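Local coordinates for protein oxidoreductase (Thermotoga maritima, PDB 1ZH8) that binds NADP and probably catalyses NADP-dependent oxidation of a CH-OH group, or the reverse reduction of a carbonyl, as a member of the GFO/IDH/MocA oxidoreductase family, at residues Asp84-Thr89 with Val107-Glu112; Glu133-Ile138 with Glu296-Val301. One frame throughout, in Å; residues are numbered along the deposited sequence.

Contact 1 (Asp84-Thr89 with Val107-Glu112); sequences DAVDLT and VHVICE. With NAP (NADP nicotinamide-adenine-dinucleotide phosphate), chain D.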
loop_
_atom_site.group_PDB
_atom_site.type_symbol
_atom_site.label_atom_id
_atom_site.label_comp_id
_atom_site.label_asym_id
_atom_site.label_seq_id
_atom_site.Cartn_x
_atom_site.Cartn_y
_atom_site.Cartn_z
ATOM N N ASP A 84 -0.043 40.282 22.386
ATOM C CA ASP A 84 -0.470 40.552 21.014
ATOM C C ASP A 84 -1.014 39.269 20.390
ATOM O O ASP A 84 -1.837 39.311 19.462
ATOM C CB ASP A 84 0.734 41.048 20.209
ATOM C CG ASP A 84 1.294 42.367 20.748
ATOM O OD1 ASP A 84 0.507 43.332 20.880
ATOM O OD2 ASP A 84 2.506 42.443 21.049
ATOM N N ALA A 85 -0.543 38.131 20.904
ATOM C CA ALA A 85 -0.957 36.832 20.411
ATOM C C ALA A 85 -0.803 35.787 21.496
ATOM O O ALA A 85 -0.114 35.998 22.505
ATOM C CB ALA A 85 -0.135 36.430 19.161
ATOM N N VAL A 86 -1.452 34.657 21.281
ATOM C CA VAL A 86 -1.358 33.551 22.198
ATOM C C VAL A 86 -0.975 32.280 21.436
ATOM O O VAL A 86 -1.264 32.124 20.238
ATOM C CB VAL A 86 -2.662 33.371 23.032
ATOM C CG1 VAL A 86 -2.924 34.610 23.933
ATOM C CG2 VAL A 86 -3.883 33.099 22.137
ATOM N N ASP A 87 -0.267 31.403 22.130
ATOM C CA ASP A 87 0.142 30.131 21.578
ATOM C C ASP A 87 -0.596 29.020 22.319
ATOM O O ASP A 87 -0.419 28.848 23.525
ATOM C CB ASP A 87 1.658 30.000 21.734
ATOM C CG ASP A 87 2.203 28.688 21.199
ATOM O OD1 ASP A 87 1.518 28.049 20.356
ATOM O OD2 ASP A 87 3.330 28.303 21.621
ATOM N N LEU A 88 -1.430 28.275 21.603
ATOM C CA LEU A 88 -2.227 27.244 22.244
ATOM C C LEU A 88 -1.611 25.881 22.014
ATOM O O LEU A 88 -1.506 25.419 20.863
ATOM C CB LEU A 88 -3.678 27.272 21.760
ATOM C CG LEU A 88 -4.345 28.640 21.581
ATOM C CD1 LEU A 88 -5.749 28.542 20.927
ATOM C CD2 LEU A 88 -4.402 29.389 22.899
ATOM N N THR A 89 -1.180 25.249 23.104
ATOM C CA THR A 89 -0.668 23.878 23.058
ATOM C C THR A 89 -1.515 23.032 23.993
ATOM O O THR A 89 -1.071 22.618 25.070
ATOM C CB THR A 89 0.819 23.822 23.468
ATOM O OG1 THR A 89 1.042 24.723 24.564
ATOM C CG2 THR A 89 1.701 24.257 22.291
ATOM N N VAL A 107 -7.023 39.282 19.619
ATOM C CA VAL A 107 -5.667 38.758 19.831
ATOM C C VAL A 107 -5.357 37.699 18.765
ATOM O O VAL A 107 -6.185 36.835 18.521
ATOM C CB VAL A 107 -5.531 38.174 21.273
ATOM C CG1 VAL A 107 -4.318 37.316 21.402
ATOM C CG2 VAL A 107 -5.491 39.295 22.310
ATOM N N HIS A 108 -4.180 37.751 18.134
ATOM C CA HIS A 108 -3.777 36.676 17.187
ATOM C C HIS A 108 -3.585 35.352 17.904
ATOM O O HIS A 108 -3.315 35.318 19.113
ATOM C CB HIS A 108 -2.484 37.012 16.458
ATOM C CG HIS A 108 -2.497 38.349 15.801
ATOM N ND1 HIS A 108 -3.040 38.554 14.554
ATOM C CD2 HIS A 108 -2.044 39.554 16.222
ATOM C CE1 HIS A 108 -2.920 39.830 14.233
ATOM N NE2 HIS A 108 -2.316 40.457 15.227
ATOM N N VAL A 109 -3.720 34.266 17.156
ATOM C CA VAL A 109 -3.573 32.925 17.717
ATOM C C VAL A 109 -2.671 32.065 16.824
ATOM O O VAL A 109 -2.910 31.961 15.617
ATOM C CB VAL A 109 -4.930 32.160 17.802
ATOM C CG1 VAL A 109 -4.792 30.960 18.722
ATOM C CG2 VAL A 109 -6.041 33.034 18.279
ATOM N N ILE A 110 -1.636 31.470 17.418
ATOM C CA ILE A 110 -0.998 30.309 16.837
ATOM C C ILE A 110 -1.415 29.061 17.615
ATOM O O ILE A 110 -1.311 29.002 18.832
ATOM C CB ILE A 110 0.540 30.448 16.716
ATOM C CG1 ILE A 110 1.142 29.182 16.087
ATOM C CG2 ILE A 110 1.181 30.795 18.066
ATOM C CD1 ILE A 110 2.579 29.384 15.537
ATOM N N CYS A 111 -1.910 28.068 16.899
ATOM C CA CYS A 111 -2.522 26.929 17.535
ATOM C C CYS A 111 -2.022 25.658 16.917
ATOM O O CYS A 111 -1.881 25.552 15.697
ATOM C CB CYS A 111 -4.043 27.015 17.406
ATOM S SG CYS A 111 -4.936 25.670 18.219
ATOM N N GLU A 112 -1.765 24.689 17.774
ATOM C CA GLU A 112 -1.224 23.411 17.355
ATOM C C GLU A 112 -2.212 22.603 16.527
ATOM O O GLU A 112 -3.427 22.767 16.646
ATOM C CB GLU A 112 -0.743 22.596 18.570
ATOM C CG GLU A 112 0.712 22.822 18.911
ATOM C CD GLU A 112 1.648 22.276 17.834
ATOM O OE1 GLU A 112 1.166 21.581 16.906
ATOM O OE2 GLU A 112 2.857 22.562 17.888
HETATM P PA NAP D . -0.007 17.713 26.989
HETATM O O1A NAP D . 1.347 17.398 27.514
HETATM O O2A NAP D . -1.089 16.995 27.683
HETATM O O5B NAP D . -0.195 19.305 27.015
HETATM C C5B NAP D . -1.473 19.869 27.204
HETATM C C4B NAP D . -1.341 20.993 28.213
HETATM O O4B NAP D . -2.548 21.741 28.274
HETATM C C3B NAP D . -1.088 20.468 29.621
HETATM O O3B NAP D . -0.226 21.398 30.210
HETATM C C2B NAP D . -2.478 20.552 30.228
HETATM O O2B NAP D . -2.733 20.507 31.628
HETATM C C1B NAP D . -2.945 21.862 29.631
HETATM N N9A NAP D . -4.393 22.008 29.749
HETATM C C8A NAP D . -5.352 21.019 29.726
HETATM N N7A NAP D . -6.563 21.606 29.850
HETATM C C5A NAP D . -6.382 22.949 29.957
HETATM C C6A NAP D . -7.256 24.018 30.109
HETATM N N6A NAP D . -8.560 23.817 30.198
HETATM N N1A NAP D . -6.771 25.298 30.170
HETATM C C2A NAP D . -5.417 25.517 30.100
HETATM N N3A NAP D . -4.546 24.467 29.959
HETATM C C4A NAP D . -5.023 23.208 29.887
HETATM O O3 NAP D . -0.064 17.317 25.443
HETATM P PN NAP D . 0.949 17.877 24.327
HETATM O O1N NAP D . 1.791 19.032 24.778
HETATM O O2N NAP D . 1.505 16.634 23.810
HETATM O O5D NAP D . -0.016 18.464 23.178
HETATM C C5D NAP D . -0.607 19.750 23.214
HETATM C C4D NAP D . -0.881 20.206 21.783
HETATM O O4D NAP D . 0.339 20.179 21.052
HETATM C C3D NAP D . -1.840 19.247 21.070
HETATM O O3D NAP D . -2.763 19.958 20.279
HETATM C C2D NAP D . -0.960 18.406 20.179
HETATM O O2D NAP D . -1.623 17.971 19.009
HETATM C C1D NAP D . 0.190 19.362 19.896
HETATM N N1N NAP D . 1.415 18.627 19.595
HETATM C C2N NAP D . 2.017 18.849 18.389
HETATM C C3N NAP D . 3.186 18.167 18.039
HETATM C C7N NAP D . 3.971 18.571 16.815
HETATM O O7N NAP D . 5.116 17.807 16.523
HETATM N N7N NAP D . 3.599 19.613 16.047
HETATM C C4N NAP D . 3.741 17.255 18.947
HETATM C C5N NAP D . 3.127 17.043 20.188
HETATM C C6N NAP D . 1.955 17.739 20.502
HETATM P P2B NAP D . -1.792 20.724 32.916
HETATM O O1X NAP D . -1.672 22.190 33.274
HETATM O O2X NAP D . -0.400 20.185 32.677
HETATM O O3X NAP D . -2.497 19.961 34.016
#
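Ala85 to Leu88 pair with His108 to Cys111 as neighbouring parallel strands, and a ladder of five backbone hydrogen bonds holds them together. His108 N gives to Asp84 O, and Val86 then bonds through both its groups: its N reaches His108 O at 2.9 Å and its O accepts from Ile110 N, also at 2.9 Å. Leu88 repeats the pattern, its N on Ile110 O and its O accepting from Glu112 N at 3.2 Å.

Apolar contacts gather on the sheet face that carries Val86, Leu88, Val109 and Cys111. CD1 of Leu88 lies 3.4 Å from CG1 of Val109 and also touches the sulfur of Cys111. On the other face the CB atoms of Ala85 and His108 meet at 3.6 Å, and Asp87 runs alongside Ile110. With CG anti to the backbone N (chi1 179°), the Asp87 carboxylate brings OD1 to 3.6 Å from Ile110 CG2, while OD2 bonds to His34.

One polar contact with the cofactor is made by Glu112. Its OE1 accepts a hydrogen bond from the carboxamide N7N of NADP at 3.2 Å, nearly straight (171°), and OE2 bonds to His34, which thus bridges the two acids.

The pair belongs to a beta-alpha-beta unit of the Rossmann fold: its crossover helix 95-104 and helix 74-79 cover the Val86-Leu88 face, helix 290-303 packs on the Ala85-Asp87 face, and strand 19-24 flanks Ala85 to Asp87.

Contact 2 (Glu133-Ile138 with Glu296-Val301); sequences EKTVYI and EDFYQV. With EDO (1,2-ethanediol), chain G.
The last strand of the parallel Rossmann sheet, 136-139, and the residues leading into it meet helix 290-303, which lies far along the chain, through alternate side chains Thr135 and Tyr137. Tyr137 carries most of the contact. Its CG is anti to the backbone N (chi1 -168°), which extends the ring from the strand toward the helix, where OH donates to Asp297 OD2 at 2.7 Å. That oxygen lies at the ring edge, in its plane, and accepts with its anti lone pair; the other oxygen, OD1, forms a salt bridge with Lys306, so the buried carboxylate is gripped at both ends.

Phe298 sits over one face of the tyrosine. Its CB stands 4.1 Å from the ring centroid in a CH-pi contact, and its ring edge turns to the same ring in an offset edge-to-face pair with planes at 75°. CD1 of Phe298 also packs on Tyr137 CB at 3.6 Å. One helical turn from Asp297, Val301 CG1 meets Thr135 CG2 at 3.6 Å.

Strand 108-112 borders the contact within the sheet, with Ile110 touching both aromatic residues, while helix 95-104 packs against Val136, which points away from helix 290-303.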
loop_
_atom_site.group_PDB
_atom_site.type_symbol
_atom_site.label_atom_id
_atom_site.label_comp_id
_atom_site.label_asym_id
_atom_site.label_seq_id
_atom_site.Cartn_x
_atom_site.Cartn_y
_atom_site.Cartn_z
ATOM N N GLU A 133 -10.143 39.884 11.545
ATOM C CA GLU A 133 -8.975 40.588 11.004
ATOM C C GLU A 133 -7.660 40.026 11.591
ATOM O O GLU A 133 -6.592 40.134 10.983
ATOM C CB GLU A 133 -9.095 42.108 11.226
ATOM N N LYS A 134 -7.757 39.420 12.769
ATOM C CA LYS A 134 -6.602 38.846 13.441
ATOM C C LYS A 134 -6.190 37.548 12.745
ATOM O O LYS A 134 -6.988 36.943 12.036
ATOM C CB LYS A 134 -6.951 38.565 14.896
ATOM C CG LYS A 134 -7.685 39.691 15.616
ATOM C CD LYS A 134 -6.994 41.064 15.521
ATOM C CE LYS A 134 -5.697 41.115 16.299
ATOM N NZ LYS A 134 -5.312 42.541 16.505
ATOM N N THR A 135 -4.944 37.122 12.943
ATOM C CA THR A 135 -4.456 35.900 12.314
ATOM C C THR A 135 -4.782 34.664 13.163
ATOM O O THR A 135 -4.511 34.654 14.377
ATOM C CB THR A 135 -2.930 35.943 12.087
ATOM O OG1 THR A 135 -2.594 37.053 11.244
ATOM C CG2 THR A 135 -2.440 34.630 11.431
ATOM N N VAL A 136 -5.375 33.645 12.519
ATOM C CA VAL A 136 -5.352 32.289 13.059
ATOM C C VAL A 136 -4.340 31.475 12.257
ATOM O O VAL A 136 -4.443 31.351 11.035
ATOM C CB VAL A 136 -6.720 31.590 13.032
ATOM C CG1 VAL A 136 -6.610 30.166 13.659
ATOM C CG2 VAL A 136 -7.741 32.411 13.781
ATOM N N TYR A 137 -3.361 30.919 12.968
ATOM C CA TYR A 137 -2.293 30.167 12.370
ATOM C C TYR A 137 -2.289 28.778 13.002
ATOM O O TYR A 137 -2.044 28.664 14.197
ATOM C CB TYR A 137 -0.981 30.896 12.625
ATOM C CG TYR A 137 0.174 30.366 11.818
ATOM C CD1 TYR A 137 0.757 29.125 12.116
ATOM C CD2 TYR A 137 0.700 31.104 10.770
ATOM C CE1 TYR A 137 1.826 28.630 11.371
ATOM C CE2 TYR A 137 1.775 30.627 10.030
ATOM C CZ TYR A 137 2.328 29.391 10.340
ATOM O OH TYR A 137 3.377 28.922 9.600
ATOM N N ILE A 138 -2.600 27.734 12.220
ATOM C CA ILE A 138 -2.520 26.357 12.726
ATOM C C ILE A 138 -1.143 25.820 12.409
ATOM O O ILE A 138 -0.742 25.751 11.234
ATOM C CB ILE A 138 -3.548 25.385 12.122
ATOM C CG1 ILE A 138 -4.961 25.975 12.139
ATOM C CG2 ILE A 138 -3.491 24.038 12.898
ATOM C CD1 ILE A 138 -5.484 26.409 13.559
ATOM N N GLU A 296 8.735 31.823 12.827
ATOM C CA GLU A 296 9.218 32.851 11.939
ATOM C C GLU A 296 8.113 33.224 10.954
ATOM O O GLU A 296 7.860 34.409 10.727
ATOM C CB GLU A 296 10.477 32.371 11.197
ATOM C CG GLU A 296 11.727 32.269 12.077
ATOM C CD GLU A 296 12.984 31.706 11.360
ATOM O OE1 GLU A 296 12.948 31.437 10.135
ATOM O OE2 GLU A 296 14.025 31.535 12.042
ATOM N N ASP A 297 7.450 32.212 10.399
ATOM C CA ASP A 297 6.454 32.425 9.355
ATOM C C ASP A 297 5.242 33.177 9.923
ATOM O O ASP A 297 4.741 34.140 9.321
ATOM C CB ASP A 297 6.061 31.080 8.718
ATOM C CG ASP A 297 5.086 31.231 7.560
ATOM O OD1 ASP A 297 5.409 31.894 6.560
ATOM O OD2 ASP A 297 3.994 30.655 7.637
ATOM N N PHE A 298 4.814 32.751 11.108
ATOM C CA PHE A 298 3.745 33.404 11.865
ATOM C C PHE A 298 4.091 34.867 12.180
ATOM O O PHE A 298 3.225 35.749 12.110
ATOM C CB PHE A 298 3.520 32.609 13.144
ATOM C CG PHE A 298 2.604 33.251 14.136
ATOM C CD1 PHE A 298 1.244 33.373 13.878
ATOM C CD2 PHE A 298 3.096 33.678 15.368
ATOM C CE1 PHE A 298 0.374 33.934 14.841
ATOM C CE2 PHE A 298 2.252 34.228 16.329
ATOM C CZ PHE A 298 0.886 34.352 16.064
ATOM N N TYR A 299 5.357 35.124 12.508
ATOM C CA TYR A 299 5.787 36.485 12.736
ATOM C C TYR A 299 5.589 37.327 11.484
ATOM O O TYR A 299 5.178 38.487 11.564
ATOM C CB TYR A 299 7.252 36.574 13.201
ATOM C CG TYR A 299 7.688 38.021 13.341
ATOM C CD1 TYR A 299 7.474 38.717 14.527
ATOM C CD2 TYR A 299 8.263 38.711 12.262
ATOM C CE1 TYR A 299 7.835 40.061 14.653
ATOM C CE2 TYR A 299 8.630 40.057 12.375
ATOM C CZ TYR A 299 8.414 40.720 13.575
ATOM O OH TYR A 299 8.779 42.036 13.701
ATOM N N GLN A 300 5.903 36.750 10.332
ATOM C CA GLN A 300 5.870 37.498 9.078
ATOM C C GLN A 300 4.418 37.745 8.658
ATOM O O GLN A 300 4.090 38.807 8.096
ATOM C CB GLN A 300 6.676 36.778 7.985
ATOM C CG GLN A 300 8.179 36.953 8.134
ATOM C CD GLN A 300 8.965 36.244 7.050
ATOM O OE1 GLN A 300 8.896 35.026 6.918
ATOM N NE2 GLN A 300 9.717 37.010 6.262
ATOM N N VAL A 301 3.556 36.771 8.954
ATOM C CA VAL A 301 2.129 36.892 8.691
ATOM C C VAL A 301 1.544 38.008 9.544
ATOM O O VAL A 301 0.867 38.906 9.034
ATOM C CB VAL A 301 1.368 35.565 8.919
ATOM C CG1 VAL A 301 -0.145 35.801 8.908
ATOM C CG2 VAL A 301 1.743 34.564 7.833
HETATM C C1 EDO G . -2.401 41.154 9.783
HETATM O O1 EDO G . -1.726 41.285 11.042
HETATM C C2 EDO G . -3.335 39.944 9.809
HETATM O O2 EDO G . -3.936 39.776 11.105
#

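Contacts 1 and 2 share one parallel sheet, their centres about 9 Å apart, and meet where strand 108-112 neighbours 136-139. Cys111 N lies 2.8 Å from Tyr137 O in a probable backbone hydrogen bond, and the ring nitrogen His108 ND1 lies 2.9 Å from Thr135 N, probably a side-chain to backbone hydrogen bond, which ties the ring of His108 to the residue just before the outer strand. Helix 290-303, one partner of contact 2, also packs on contact 1: Phe298 touches Ala85 as well as Tyr137. The cofactor lies beside Thr89 and Glu112 of contact 1, which line its pocket, whereas the Tyr137 side chain remains about 10 Å from NADP.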